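'Carboxyl esterase 2 (Tuber melanosporum Mel28, PDB 5MIF) probably hydrolyses carboxylic esters, as an archaeal-like carboxylesterase of the alpha/beta hydrolase fold from a mycorrhizal truffle. Local coordinates at residues Arg49-Ala54 with Thr241-Phe246; Thr91-Lys96 with Phe145-Leu150; Ser200-Lys205 with Glu260-Pro265; Val283-Pro288 with Ile309-Gly314. All blocks are in the same frame, centred on the assembly; numbering follows the deposited sequence.

Contact 1 (Arg49-Ala54 with Thr241-Phe246)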
loop_
_atom_site.group_PDB
_atom_site.type_symbol
_atom_site.label_atom_id
_atom_site.label_comp_id
_atom_site.label_asym_id
_atom_site.label_seq_id
_atom_site.Cartn_x
_atom_site.Cartn_y
_atom_site.Cartn_z
ATOM N N ARG A 49 -26.531 1.437 15.191
ATOM C CA ARG A 49 -26.599 0.045 15.637
ATOM C C ARG A 49 -26.012 -0.194 17.027
ATOM O O ARG A 49 -24.971 0.381 17.360
ATOM C CB ARG A 49 -25.896 -0.823 14.603
ATOM C CG ARG A 49 -26.759 -1.072 13.397
ATOM C CD ARG A 49 -26.172 -2.121 12.522
ATOM N NE ARG A 49 -26.538 -1.855 11.136
ATOM C CZ ARG A 49 -25.847 -2.303 10.095
ATOM N NH1 ARG A 49 -24.749 -3.029 10.296
ATOM N NH2 ARG A 49 -26.232 -1.998 8.859
ATOM N N PRO A 50 -26.676 -1.041 17.839
ATOM C CA PRO A 50 -26.068 -1.422 19.115
ATOM C C PRO A 50 -24.883 -2.330 18.826
ATOM O O PRO A 50 -24.974 -3.137 17.894
ATOM C CB PRO A 50 -27.195 -2.165 19.844
ATOM C CG PRO A 50 -28.034 -2.735 18.752
ATOM C CD PRO A 50 -27.957 -1.734 17.607
ATOM N N SER A 51 -23.809 -2.212 19.603
ATOM C CA SER A 51 -22.644 -3.073 19.416
ATOM C C SER A 51 -22.998 -4.545 19.574
ATOM O O SER A 51 -23.779 -4.906 20.447
ATOM C CB SER A 51 -21.539 -2.687 20.398
ATOM O OG SER A 51 -20.474 -3.621 20.352
ATOM N N LEU A 52 -22.415 -5.398 18.739
ATOM C CA LEU A 52 -22.684 -6.824 18.837
ATOM C C LEU A 52 -21.789 -7.505 19.854
ATOM O O LEU A 52 -21.996 -8.675 20.180
ATOM C CB LEU A 52 -22.547 -7.490 17.478
ATOM C CG LEU A 52 -23.822 -7.274 16.667
ATOM C CD1 LEU A 52 -23.714 -7.946 15.306
ATOM C CD2 LEU A 52 -25.034 -7.784 17.457
ATOM N N PHE A 53 -20.788 -6.779 20.338
ATOM C CA PHE A 53 -19.895 -7.312 21.353
ATOM C C PHE A 53 -20.483 -7.056 22.742
ATOM O O PHE A 53 -20.011 -6.210 23.504
ATOM C CB PHE A 53 -18.491 -6.722 21.202
ATOM C CG PHE A 53 -17.807 -7.148 19.930
ATOM C CD1 PHE A 53 -16.993 -8.271 19.911
ATOM C CD2 PHE A 53 -18.021 -6.462 18.744
ATOM C CE1 PHE A 53 -16.380 -8.684 18.740
ATOM C CE2 PHE A 53 -17.407 -6.865 17.570
ATOM C CZ PHE A 53 -16.586 -7.981 17.568
ATOM N N ALA A 54 -21.540 -7.799 23.046
ATOM C CA ALA A 54 -22.232 -7.685 24.322
ATOM C C ALA A 54 -23.080 -8.925 24.567
ATOM O O ALA A 54 -23.401 -9.673 23.641
ATOM C CB ALA A 54 -23.096 -6.424 24.362
ATOM N N THR A 241 -13.040 1.228 21.808
ATOM C CA THR A 241 -12.227 0.726 22.901
ATOM C C THR A 241 -13.036 -0.232 23.778
ATOM O O THR A 241 -12.479 -1.147 24.375
ATOM C CB THR A 241 -11.663 1.870 23.762
ATOM O OG1 THR A 241 -12.679 2.864 23.960
ATOM C CG2 THR A 241 -10.460 2.507 23.082
ATOM N N ASP A 242 -14.346 -0.022 23.856
ATOM C CA ASP A 242 -15.207 -0.913 24.627
ATOM C C ASP A 242 -15.320 -2.293 23.997
ATOM O O ASP A 242 -15.313 -3.304 24.700
ATOM C CB ASP A 242 -16.600 -0.307 24.802
ATOM C CG ASP A 242 -16.616 0.826 25.810
ATOM O OD1 ASP A 242 -15.606 0.999 26.532
ATOM O OD2 ASP A 242 -17.648 1.528 25.893
ATOM N N GLU A 243 -15.443 -2.336 22.676
ATOM C CA GLU A 243 -15.519 -3.607 21.972
ATOM C C GLU A 243 -14.214 -4.389 22.144
ATOM O O GLU A 243 -14.222 -5.611 22.299
ATOM C CB GLU A 243 -15.824 -3.375 20.495
ATOM C CG GLU A 243 -17.258 -2.940 20.206
ATOM C CD GLU A 243 -17.468 -2.524 18.753
ATOM O OE1 GLU A 243 -16.532 -1.944 18.145
ATOM O OE2 GLU A 243 -18.550 -2.830 18.207
ATOM N N ILE A 244 -13.098 -3.669 22.145
ATOM C CA ILE A 244 -11.782 -4.264 22.360
ATOM C C ILE A 244 -11.672 -4.920 23.737
ATOM O O ILE A 244 -11.184 -6.050 23.870
ATOM C CB ILE A 244 -10.658 -3.211 22.206
ATOM C CG1 ILE A 244 -10.557 -2.748 20.751
ATOM C CG2 ILE A 244 -9.320 -3.767 22.664
ATOM C CD1 ILE A 244 -9.459 -1.722 20.518
ATOM N N ARG A 245 -12.131 -4.208 24.761
ATOM C CA ARG A 245 -12.050 -4.703 26.128
ATOM C C ARG A 245 -12.933 -5.924 26.302
ATOM O O ARG A 245 -12.533 -6.898 26.935
ATOM C CB ARG A 245 -12.483 -3.621 27.106
ATOM C CG ARG A 245 -11.578 -2.431 27.112
ATOM C CD ARG A 245 -12.197 -1.299 27.892
ATOM N NE ARG A 245 -11.433 -0.072 27.723
ATOM C CZ ARG A 245 -10.266 0.158 28.310
ATOM N NH1 ARG A 245 -9.722 -0.764 29.098
ATOM N NH2 ARG A 245 -9.632 1.306 28.103
ATOM N N PHE A 246 -14.125 -5.862 25.715
ATOM C CA PHE A 246 -15.055 -6.978 25.739
ATOM C C PHE A 246 -14.456 -8.229 25.093
ATOM O O PHE A 246 -14.486 -9.315 25.679
ATOM C CB PHE A 246 -16.361 -6.588 25.041
ATOM C CG PHE A 246 -17.405 -7.669 25.056
ATOM C CD1 PHE A 246 -17.427 -8.649 24.077
ATOM C CD2 PHE A 246 -18.354 -7.718 26.064
ATOM C CE1 PHE A 246 -18.389 -9.651 24.096
ATOM C CE2 PHE A 246 -19.306 -8.714 26.093
ATOM C CZ PHE A 246 -19.330 -9.682 25.111
HETATM O O HOH W 1 -20.460 -4.461 16.607
#
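An ST turn at Ser51, overlapping an inverse gamma turn centred on Phe53, meets the first turns of helix 241-251 through Glu243 and Phe246. Ser51 OG gives its hydrogen to Glu243 OE2 at 3.0 Å, using the anti lone pair of that oxygen. The same hydroxyl oxygen accepts from Phe53 N at 3.2 Å, the bond that defines the ST turn, so one serine both closes its own turn and reaches the helix. With OG anti to the backbone N (chi1 172°), the hydroxyl is directed at the carboxylate. A water adds a second path, accepting from Leu52 N and donating to Glu243 OE2, which is thereby gripped by two donors. The other oxygen, Glu243 OE1, accepts from Thr240 N, and the carboxylate is held at both ends. Its chain crosses the Phe53 side chain at about a right angle, with Phe53 CD2 3.7 Å from Glu243 OE2 and the planes of ring and carboxylate 74° apart. Farther along, Phe246 lays one ring face over the backbone of the gamma turn: Phe53 O stands 3.3 Å above the ring plane, over its centre, while Ala54 N lies nearer the rim. Phe246 CD1 also meets Phe53 CB at 3.6 Å, close to the plane of the Phe53 ring. At the protein surface, the contact joins the loop between helix 37-47 and strand 75-82 to helix 241-251. The Phe53 ring also meets Phe122 edge-to-face, Phe246 meets Phe55, and Ile244 of the helix packs on Phe230 of helix 228-232.

Contact 2 (Thr91-Lys96 with Phe145-Leu150)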
loop_
_atom_site.group_PDB
_atom_site.type_symbol
_atom_site.label_atom_id
_atom_site.label_comp_id
_atom_site.label_asym_id
_atom_site.label_seq_id
_atom_site.Cartn_x
_atom_site.Cartn_y
_atom_site.Cartn_z
ATOM N N THR A 91 -11.903 -27.706 12.775
ATOM C CA THR A 91 -12.567 -27.629 11.495
ATOM C C THR A 91 -11.751 -26.743 10.554
ATOM O O THR A 91 -11.343 -25.646 10.919
ATOM C CB THR A 91 -14.009 -27.081 11.652
ATOM O OG1 THR A 91 -14.767 -27.991 12.457
ATOM C CG2 THR A 91 -14.689 -26.977 10.301
ATOM N N ALA A 92 -11.489 -27.234 9.352
ATOM C CA ALA A 92 -10.770 -26.438 8.365
ATOM C C ALA A 92 -11.417 -26.587 6.989
ATOM O O ALA A 92 -11.941 -27.653 6.647
ATOM C CB ALA A 92 -9.290 -26.847 8.322
ATOM N N TYR A 93 -11.401 -25.508 6.214
ATOM C CA TYR A 93 -11.866 -25.560 4.843
ATOM C C TYR A 93 -10.686 -25.334 3.888
ATOM O O TYR A 93 -10.007 -24.316 3.977
ATOM C CB TYR A 93 -12.956 -24.517 4.595
ATOM C CG TYR A 93 -14.188 -24.670 5.472
ATOM C CD1 TYR A 93 -14.224 -24.136 6.759
ATOM C CD2 TYR A 93 -15.299 -25.381 5.028
ATOM C CE1 TYR A 93 -15.353 -24.287 7.575
ATOM C CE2 TYR A 93 -16.427 -25.537 5.829
ATOM C CZ TYR A 93 -16.448 -24.994 7.101
ATOM O OH TYR A 93 -17.568 -25.155 7.887
ATOM N N LEU A 94 -10.449 -26.260 2.962
ATOM C CA LEU A 94 -9.418 -26.032 1.950
ATOM C C LEU A 94 -10.068 -25.529 0.667
ATOM O O LEU A 94 -10.819 -26.253 0.022
ATOM C CB LEU A 94 -8.617 -27.302 1.669
ATOM C CG LEU A 94 -7.472 -27.174 0.644
ATOM C CD1 LEU A 94 -6.386 -26.231 1.166
ATOM C CD2 LEU A 94 -6.879 -28.531 0.296
ATOM N N TYR A 95 -9.784 -24.283 0.309
ATOM C CA TYR A 95 -10.315 -23.711 -0.921
ATOM C C TYR A 95 -9.241 -23.666 -2.000
ATOM O O TYR A 95 -8.147 -23.157 -1.756
ATOM C CB TYR A 95 -10.854 -22.312 -0.686
ATOM C CG TYR A 95 -11.905 -22.190 0.396
ATOM C CD1 TYR A 95 -13.183 -22.738 0.237
ATOM C CD2 TYR A 95 -11.640 -21.467 1.549
ATOM C CE1 TYR A 95 -14.157 -22.577 1.230
ATOM C CE2 TYR A 95 -12.586 -21.308 2.536
ATOM C CZ TYR A 95 -13.838 -21.857 2.381
ATOM O OH TYR A 95 -14.749 -21.659 3.393
ATOM N N LYS A 96 -9.550 -24.216 -3.175
ATOM C CA LYS A 96 -8.612 -24.236 -4.309
ATOM C C LYS A 96 -9.189 -23.599 -5.564
ATOM O O LYS A 96 -10.329 -23.864 -5.918
ATOM C CB LYS A 96 -8.194 -25.670 -4.642
ATOM C CG LYS A 96 -7.573 -26.434 -3.505
ATOM C CD LYS A 96 -6.893 -27.693 -4.012
ATOM C CE LYS A 96 -7.907 -28.818 -4.106
ATOM N NZ LYS A 96 -7.343 -30.018 -4.756
ATOM N N PHE A 145 -8.477 -22.293 5.349
ATOM C CA PHE A 145 -9.203 -21.416 6.261
ATOM C C PHE A 145 -9.543 -22.176 7.550
ATOM O O PHE A 145 -10.341 -23.125 7.535
ATOM C CB PHE A 145 -10.467 -20.899 5.571
ATOM C CG PHE A 145 -11.231 -19.877 6.359
ATOM C CD1 PHE A 145 -12.203 -20.271 7.275
ATOM C CD2 PHE A 145 -11.009 -18.534 6.163
ATOM C CE1 PHE A 145 -12.929 -19.330 7.999
ATOM C CE2 PHE A 145 -11.728 -17.577 6.886
ATOM C CZ PHE A 145 -12.697 -17.977 7.801
ATOM N N VAL A 146 -8.918 -21.775 8.656
ATOM C CA VAL A 146 -9.098 -22.479 9.918
ATOM C C VAL A 146 -10.308 -21.939 10.676
ATOM O O VAL A 146 -10.343 -20.777 11.064
ATOM C CB VAL A 146 -7.858 -22.374 10.797
ATOM C CG1 VAL A 146 -8.090 -23.139 12.095
ATOM C CG2 VAL A 146 -6.644 -22.933 10.052
ATOM N N ASP A 147 -11.306 -22.794 10.861
ATOM C CA ASP A 147 -12.536 -22.410 11.545
ATOM C C ASP A 147 -12.439 -22.789 13.018
ATOM O O ASP A 147 -13.120 -23.699 13.492
ATOM C CB ASP A 147 -13.737 -23.084 10.856
ATOM C CG ASP A 147 -15.078 -22.456 11.232
ATOM O OD1 ASP A 147 -15.119 -21.352 11.822
ATOM O OD2 ASP A 147 -16.109 -23.071 10.904
ATOM N N TYR A 148 -11.560 -22.100 13.736
ATOM C CA TYR A 148 -11.267 -22.419 15.130
ATOM C C TYR A 148 -12.484 -22.135 16.039
ATOM O O TYR A 148 -13.389 -21.374 15.671
ATOM C CB TYR A 148 -10.047 -21.618 15.599
ATOM C CG TYR A 148 -10.233 -20.128 15.416
ATOM C CD1 TYR A 148 -10.827 -19.360 16.406
ATOM C CD2 TYR A 148 -9.834 -19.492 14.241
ATOM C CE1 TYR A 148 -11.004 -17.998 16.248
ATOM C CE2 TYR A 148 -10.015 -18.120 14.069
ATOM C CZ TYR A 148 -10.601 -17.383 15.071
ATOM O OH TYR A 148 -10.785 -16.020 14.911
ATOM N N THR A 149 -12.494 -22.723 17.229
ATOM C CA THR A 149 -13.617 -22.546 18.147
ATOM C C THR A 149 -13.665 -21.127 18.722
ATOM O O THR A 149 -12.641 -20.571 19.130
ATOM C CB THR A 149 -13.542 -23.548 19.303
ATOM O OG1 THR A 149 -13.421 -24.869 18.768
ATOM C CG2 THR A 149 -14.789 -23.456 20.172
ATOM N N LEU A 150 -14.856 -20.544 18.750
ATOM C CA LEU A 150 -15.028 -19.165 19.197
ATOM C C LEU A 150 -15.210 -19.035 20.715
ATOM O O LEU A 150 -15.672 -19.960 21.377
ATOM C CB LEU A 150 -16.223 -18.551 18.468
ATOM C CG LEU A 150 -16.060 -18.612 16.941
ATOM C CD1 LEU A 150 -17.338 -18.259 16.197
ATOM C CD2 LEU A 150 -14.950 -17.667 16.500
HETATM O O HOH W 2 -12.817 -26.079 14.838
#
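Tyr93 and Phe145 form an antiparallel hydrogen-bonded pair: Tyr93 N donates to Phe145 O at 2.9 Å, nearly straight at 171°, and Phe145 N returns a bond to Tyr93 O. From this pair the Tyr93 side chain can be followed outward. CB lies 4.2 Å from Phe145 O; with CG beside the backbone N (chi1 -60°), the ring then runs alongside Asp147, pointing the same way. CD1 comes within 4.4 Å of Phe145 CD1, an apolar touch of two rings. Beyond it, CE1 meets Asp147 OD2 at 3.6 Å, the oxygen lying in the ring plane, where the slightly positive ring edge probably suits it; ring and carboxylate planes are 43° apart. At the tip, OH is 3.9 Å from Asp147 OD2. A leucine in place of Tyr93 would probably leave Asp147 OD2 without this ring edge and open a gap beside the carboxylate. Thr91 CG2 lies alongside Asp147 CB, and a water accepts from Thr91 N and donates to Asp147 O. Tyr95 CE2 packs on Phe145 CB at 3.7 Å, continuing the row of side chains on this face, where Ile132 of helix 129-139 touches both Tyr95 and Phe145. Ala92 and Val146 occupy the other face as a non-hydrogen-bonded pair; Ala92 CA makes a CA-H...O contact with Phe145 O. Strand 90-97 is also bonded to strand 75-82, and strand 142-147 to strand 109-115, an arrangement typical of the alpha/beta hydrolase fold, whose antiparallel N-terminal strands precede the parallel part of the sheet.

Contact 3 (Ser200-Lys205 with Glu260-Pro265)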
loop_
_atom_site.group_PDB
_atom_site.type_symbol
_atom_site.label_atom_id
_atom_site.label_comp_id
_atom_site.label_asym_id
_atom_site.label_seq_id
_atom_site.Cartn_x
_atom_site.Cartn_y
_atom_site.Cartn_z
ATOM N N SER A 200 3.052 -18.184 14.252
ATOM C CA SER A 200 4.441 -17.971 13.835
ATOM C C SER A 200 5.381 -18.135 15.040
ATOM O O SER A 200 6.367 -18.860 14.971
ATOM C CB SER A 200 4.619 -16.581 13.198
ATOM O OG SER A 200 4.029 -16.510 11.898
ATOM N N LEU A 201 5.059 -17.464 16.141
ATOM C CA LEU A 201 5.878 -17.507 17.345
ATOM C C LEU A 201 5.969 -18.929 17.917
ATOM O O LEU A 201 7.040 -19.374 18.318
ATOM C CB LEU A 201 5.326 -16.533 18.391
ATOM C CG LEU A 201 6.031 -16.485 19.749
ATOM C CD1 LEU A 201 7.479 -16.079 19.579
ATOM C CD2 LEU A 201 5.310 -15.523 20.679
ATOM N N LEU A 202 4.847 -19.642 17.931
ATOM C CA LEU A 202 4.825 -21.017 18.414
ATOM C C LEU A 202 5.682 -21.909 17.504
ATOM O O LEU A 202 6.326 -22.848 17.971
ATOM C CB LEU A 202 3.373 -21.538 18.504
ATOM C CG LEU A 202 2.450 -20.966 19.600
ATOM C CD1 LEU A 202 0.984 -21.378 19.409
ATOM C CD2 LEU A 202 2.930 -21.363 21.006
ATOM N N SER A 203 5.681 -21.637 16.203
ATOM C CA SER A 203 6.528 -22.406 15.288
ATOM C C SER A 203 8.009 -22.197 15.615
ATOM O O SER A 203 8.815 -23.131 15.554
ATOM C CB SER A 203 6.255 -22.020 13.841
ATOM O OG SER A 203 4.886 -22.168 13.544
ATOM N N ILE A 204 8.359 -20.962 15.967
ATOM C CA ILE A 204 9.732 -20.631 16.327
ATOM C C ILE A 204 10.118 -21.356 17.622
ATOM O O ILE A 204 11.136 -22.037 17.672
ATOM C CB ILE A 204 9.906 -19.111 16.464
ATOM C CG1 ILE A 204 9.892 -18.475 15.065
ATOM C CG2 ILE A 204 11.204 -18.779 17.186
ATOM C CD1 ILE A 204 9.543 -17.007 15.041
ATOM N N LYS A 205 9.265 -21.267 18.639
ATOM C CA LYS A 205 9.490 -21.979 19.903
ATOM C C LYS A 205 9.610 -23.497 19.781
ATOM O O LYS A 205 10.345 -24.122 20.552
ATOM C CB LYS A 205 8.364 -21.668 20.888
ATOM C CG LYS A 205 8.377 -20.245 21.378
ATOM C CD LYS A 205 7.221 -19.955 22.338
ATOM C CE LYS A 205 7.380 -18.557 22.892
ATOM N NZ LYS A 205 7.122 -18.447 24.350
ATOM N N GLU A 260 1.645 -12.647 28.251
ATOM C CA GLU A 260 2.380 -13.739 27.625
ATOM C C GLU A 260 2.610 -13.478 26.145
ATOM O O GLU A 260 1.763 -12.893 25.471
ATOM C CB GLU A 260 1.633 -15.056 27.814
ATOM C CG GLU A 260 1.488 -15.461 29.275
ATOM C CD GLU A 260 0.654 -16.715 29.459
ATOM O OE1 GLU A 260 0.437 -17.454 28.473
ATOM O OE2 GLU A 260 0.206 -16.955 30.594
ATOM N N ASP A 261 3.765 -13.897 25.643
ATOM C CA ASP A 261 4.100 -13.642 24.252
ATOM C C ASP A 261 3.166 -14.416 23.305
ATOM O O ASP A 261 2.837 -13.925 22.235
ATOM C CB ASP A 261 5.572 -13.978 23.985
ATOM C CG ASP A 261 5.946 -15.381 24.434
ATOM O OD1 ASP A 261 5.088 -16.062 25.030
ATOM O OD2 ASP A 261 7.102 -15.796 24.197
ATOM N N VAL A 262 2.713 -15.605 23.706
ATOM C CA VAL A 262 1.802 -16.370 22.858
ATOM C C VAL A 262 0.482 -15.616 22.668
ATOM O O VAL A 262 -0.076 -15.616 21.575
ATOM C CB VAL A 262 1.526 -17.778 23.437
ATOM C CG1 VAL A 262 0.469 -18.519 22.602
ATOM C CG2 VAL A 262 2.818 -18.573 23.499
ATOM N N ALA A 263 0.004 -14.941 23.710
ATOM C CA ALA A 263 -1.204 -14.113 23.599
ATOM C C ALA A 263 -0.935 -12.809 22.853
ATOM O O ALA A 263 -1.751 -12.343 22.050
ATOM C CB ALA A 263 -1.767 -13.803 24.986
ATOM N N SER A 264 0.208 -12.213 23.157
ATOM C CA SER A 264 0.563 -10.901 22.651
ATOM C C SER A 264 1.943 -10.948 22.016
ATOM O O SER A 264 2.933 -10.638 22.671
ATOM C CB SER A 264 0.521 -9.879 23.788
ATOM O OG SER A 264 -0.784 -9.785 24.338
ATOM N N PRO A 265 2.019 -11.352 20.739
ATOM C CA PRO A 265 3.330 -11.554 20.103
ATOM C C PRO A 265 4.144 -10.276 19.995
ATOM O O PRO A 265 5.356 -10.351 19.777
ATOM C CB PRO A 265 2.967 -12.110 18.726
ATOM C CG PRO A 265 1.660 -12.808 18.964
ATOM C CD PRO A 265 0.927 -11.895 19.916
#
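Lys205 and Asp261 meet in a salt bridge that ties helix 191-206 of the alpha/beta hydrolase fold to the loop between helices 241-251 and 270-273. The two side chains come from opposite directions, and Lys205 NZ donates to Asp261 OD2 at 2.7 Å, on the syn side and 19° out of the carboxylate plane. Next to this pair, Leu201 CD2 packs on Asp261 CB at 3.7 Å and lies against the same residue's backbone oxygen. One helical turn separates Leu201 and Lys205, placing both on the side facing the loop, and Leu202 CD2 meets Val262 CG2 at 3.7 Å where the side chains cross at about a right angle. Replacing Asp261 by an alanine is likely to leave the ammonium of Lys205 without its mate and the loop less firmly held to the helix. Farther out, Asp272 of helix 270-273 touches Leu201 and Lys205, Tyr164 of helix 158-173 covers Leu202, and Val262 O accepts from Ser198 OG one turn back along the helix. Asp261 is set by its first torsion: CG sits between the backbone N and the carbonyl carbon (chi1 53°), from where OD1 accepts a weak, bent bond from Val262 N at 2.8 Å.

Contact 4 (Val283-Pro288 with Ile309-Gly314)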
loop_
_atom_site.group_PDB
_atom_site.type_symbol
_atom_site.label_atom_id
_atom_site.label_comp_id
_atom_site.label_asym_id
_atom_site.label_seq_id
_atom_site.Cartn_x
_atom_site.Cartn_y
_atom_site.Cartn_z
ATOM N N VAL A 283 -2.375 -1.419 7.917
ATOM C CA VAL A 283 -3.225 -0.891 8.995
ATOM C C VAL A 283 -4.191 0.167 8.465
ATOM O O VAL A 283 -3.936 0.798 7.434
ATOM C CB VAL A 283 -2.397 -0.277 10.157
ATOM C CG1 VAL A 283 -1.569 -1.354 10.865
ATOM C CG2 VAL A 283 -1.521 0.884 9.651
ATOM N N ALA A 284 -5.320 0.329 9.152
ATOM C CA ALA A 284 -6.254 1.397 8.821
ATOM C C ALA A 284 -5.858 2.657 9.584
ATOM O O ALA A 284 -5.376 2.571 10.706
ATOM C CB ALA A 284 -7.686 0.989 9.157
ATOM N N GLU A 285 -6.073 3.823 8.989
ATOM C CA GLU A 285 -5.683 5.071 9.635
ATOM C C GLU A 285 -6.537 5.369 10.865
ATOM O O GLU A 285 -6.013 5.667 11.944
ATOM C CB GLU A 285 -5.786 6.237 8.660
ATOM C CG GLU A 285 -5.526 7.581 9.297
ATOM C CD GLU A 285 -5.830 8.731 8.359
ATOM O OE1 GLU A 285 -6.709 8.565 7.484
ATOM O OE2 GLU A 285 -5.223 9.808 8.520
ATOM N N VAL A 286 -7.849 5.282 10.700
ATOM C CA VAL A 286 -8.780 5.636 11.769
ATOM C C VAL A 286 -9.199 4.362 12.502
ATOM O O VAL A 286 -10.157 3.688 12.134
ATOM C CB VAL A 286 -9.986 6.406 11.198
ATOM C CG1 VAL A 286 -10.972 6.779 12.292
ATOM C CG2 VAL A 286 -9.493 7.657 10.469
ATOM N N ASP A 287 -8.440 4.045 13.543
ATOM C CA ASP A 287 -8.478 2.736 14.176
ATOM C C ASP A 287 -7.721 2.777 15.493
ATOM O O ASP A 287 -6.527 3.067 15.510
ATOM C CB ASP A 287 -7.857 1.681 13.256
ATOM C CG ASP A 287 -7.984 0.256 13.795
ATOM O OD1 ASP A 287 -8.317 0.060 14.980
ATOM O OD2 ASP A 287 -7.703 -0.696 13.034
ATOM N N PRO A 288 -8.411 2.464 16.604
ATOM C CA PRO A 288 -7.764 2.389 17.916
ATOM C C PRO A 288 -6.575 1.435 17.931
ATOM O O PRO A 288 -5.610 1.671 18.653
ATOM C CB PRO A 288 -8.864 1.831 18.830
ATOM C CG PRO A 288 -10.101 1.962 18.104
ATOM C CD PRO A 288 -9.821 2.043 16.653
ATOM N N ILE A 309 5.449 -2.084 6.106
ATOM C CA ILE A 309 4.304 -1.540 6.832
ATOM C C ILE A 309 3.627 -0.416 6.048
ATOM O O ILE A 309 4.259 0.569 5.651
ATOM C CB ILE A 309 4.694 -0.987 8.225
ATOM C CG1 ILE A 309 5.694 -1.910 8.930
ATOM C CG2 ILE A 309 3.442 -0.764 9.065
ATOM C CD1 ILE A 309 6.642 -1.175 9.844
ATOM N N ILE A 310 2.331 -0.580 5.838
ATOM C CA ILE A 310 1.540 0.353 5.064
ATOM C C ILE A 310 0.291 0.808 5.815
ATOM O O ILE A 310 -0.476 -0.010 6.325
ATOM C CB ILE A 310 1.138 -0.285 3.737
ATOM C CG1 ILE A 310 2.291 -0.168 2.741
ATOM C CG2 ILE A 310 -0.084 0.369 3.159
ATOM C CD1 ILE A 310 2.087 -1.068 1.552
ATOM N N ARG A 311 0.104 2.121 5.878
ATOM C CA ARG A 311 -1.068 2.731 6.483
ATOM C C ARG A 311 -1.984 3.260 5.396
ATOM O O ARG A 311 -1.565 4.048 4.545
ATOM C CB ARG A 311 -0.674 3.871 7.433
ATOM C CG ARG A 311 -1.883 4.669 7.964
ATOM C CD ARG A 311 -1.468 5.988 8.628
ATOM N NE ARG A 311 -0.639 5.792 9.815
ATOM C CZ ARG A 311 -0.333 6.757 10.684
ATOM N NH1 ARG A 311 -0.774 7.998 10.491
ATOM N NH2 ARG A 311 0.426 6.483 11.739
ATOM N N VAL A 312 -3.238 2.825 5.428
ATOM C CA VAL A 312 -4.224 3.231 4.447
ATOM C C VAL A 312 -5.032 4.375 5.018
ATOM O O VAL A 312 -5.693 4.217 6.046
ATOM C CB VAL A 312 -5.165 2.060 4.075
ATOM C CG1 VAL A 312 -6.026 2.428 2.889
ATOM C CG2 VAL A 312 -4.361 0.817 3.778
ATOM N N LEU A 313 -4.983 5.531 4.371
ATOM C CA LEU A 313 -5.657 6.705 4.922
ATOM C C LEU A 313 -7.157 6.701 4.621
ATOM O O LEU A 313 -7.599 6.139 3.616
ATOM C CB LEU A 313 -5.017 7.991 4.397
ATOM C CG LEU A 313 -3.828 8.496 5.212
ATOM C CD1 LEU A 313 -2.644 7.507 5.150
ATOM C CD2 LEU A 313 -3.414 9.884 4.752
ATOM N N GLY A 314 -7.936 7.301 5.518
ATOM C CA GLY A 314 -9.365 7.493 5.304
ATOM C C GLY A 314 -10.241 6.264 5.521
ATOM O O GLY A 314 -11.429 6.266 5.187
#
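Glu285 reaches across the end of the neighbouring strand to Leu313 and Gly314, with its carboxylate oxygen OE1 2.6 Å from Gly314 N. Gly314 N meets OE1 nearly along its C-O axis, and the bond is close to straight at 162°. CG anti to the backbone N (chi1 174°) and an extended chain beyond it carry the carboxylate there. On the way it crosses the Leu313 side chain obliquely, Leu313 CB lying 3.6 Å from Glu285 OE1. Val283 and Arg311 lie side by side on one face of the sheet, Val283 CG2 against Arg311 CB at 3.8 Å; the guanidinium turns to Glu294 of helix 290-302. These residues belong to the beta-alpha-beta crossover of strand 279-284, helix 290-302 and strand 307-312. Its parallel strands are bonded Val283 N to Ile310 O and Val312 N to Val283 O, both at 2.9 Å, and Glu285 N adds a bond to Val312 O at 3.0 Å. Ala284 and Val312 point to the other face. Past the strand, Asp287 OD1 caps Ile289 N and its OD2 is hydrogen-bonded to His317 ND1, consistent with the acid of a Ser-His-Asp triad. At the dimer interface, Glu285 OE2 forms a salt bridge with Arg298 of the second subunit, and Arg311 pairs antiparallel with a strand of that subunit, continuing the sheet across the interface.

In the fold
From the N terminus, contact 1 opens first, in the loop after helix 37-47, and does not close until helix 241-251, 187 residues on. Contact 2 falls wholly within that span and joins strands 90-97 and 142-147 near the N-terminal edge of the sheet. Contact 3 starts inside it too, on helix 191-206, but closes beyond it at 260-265, so contacts 1 and 3 cross. Contact 4 follows in series, linking the last two strands of the same sheet on the other side of the chain's centre from contact 2, about 27 Å between centres. Contacts 1 and 4 touch, Ile244 CD1 packing on Pro288 CB at 4.0 Å.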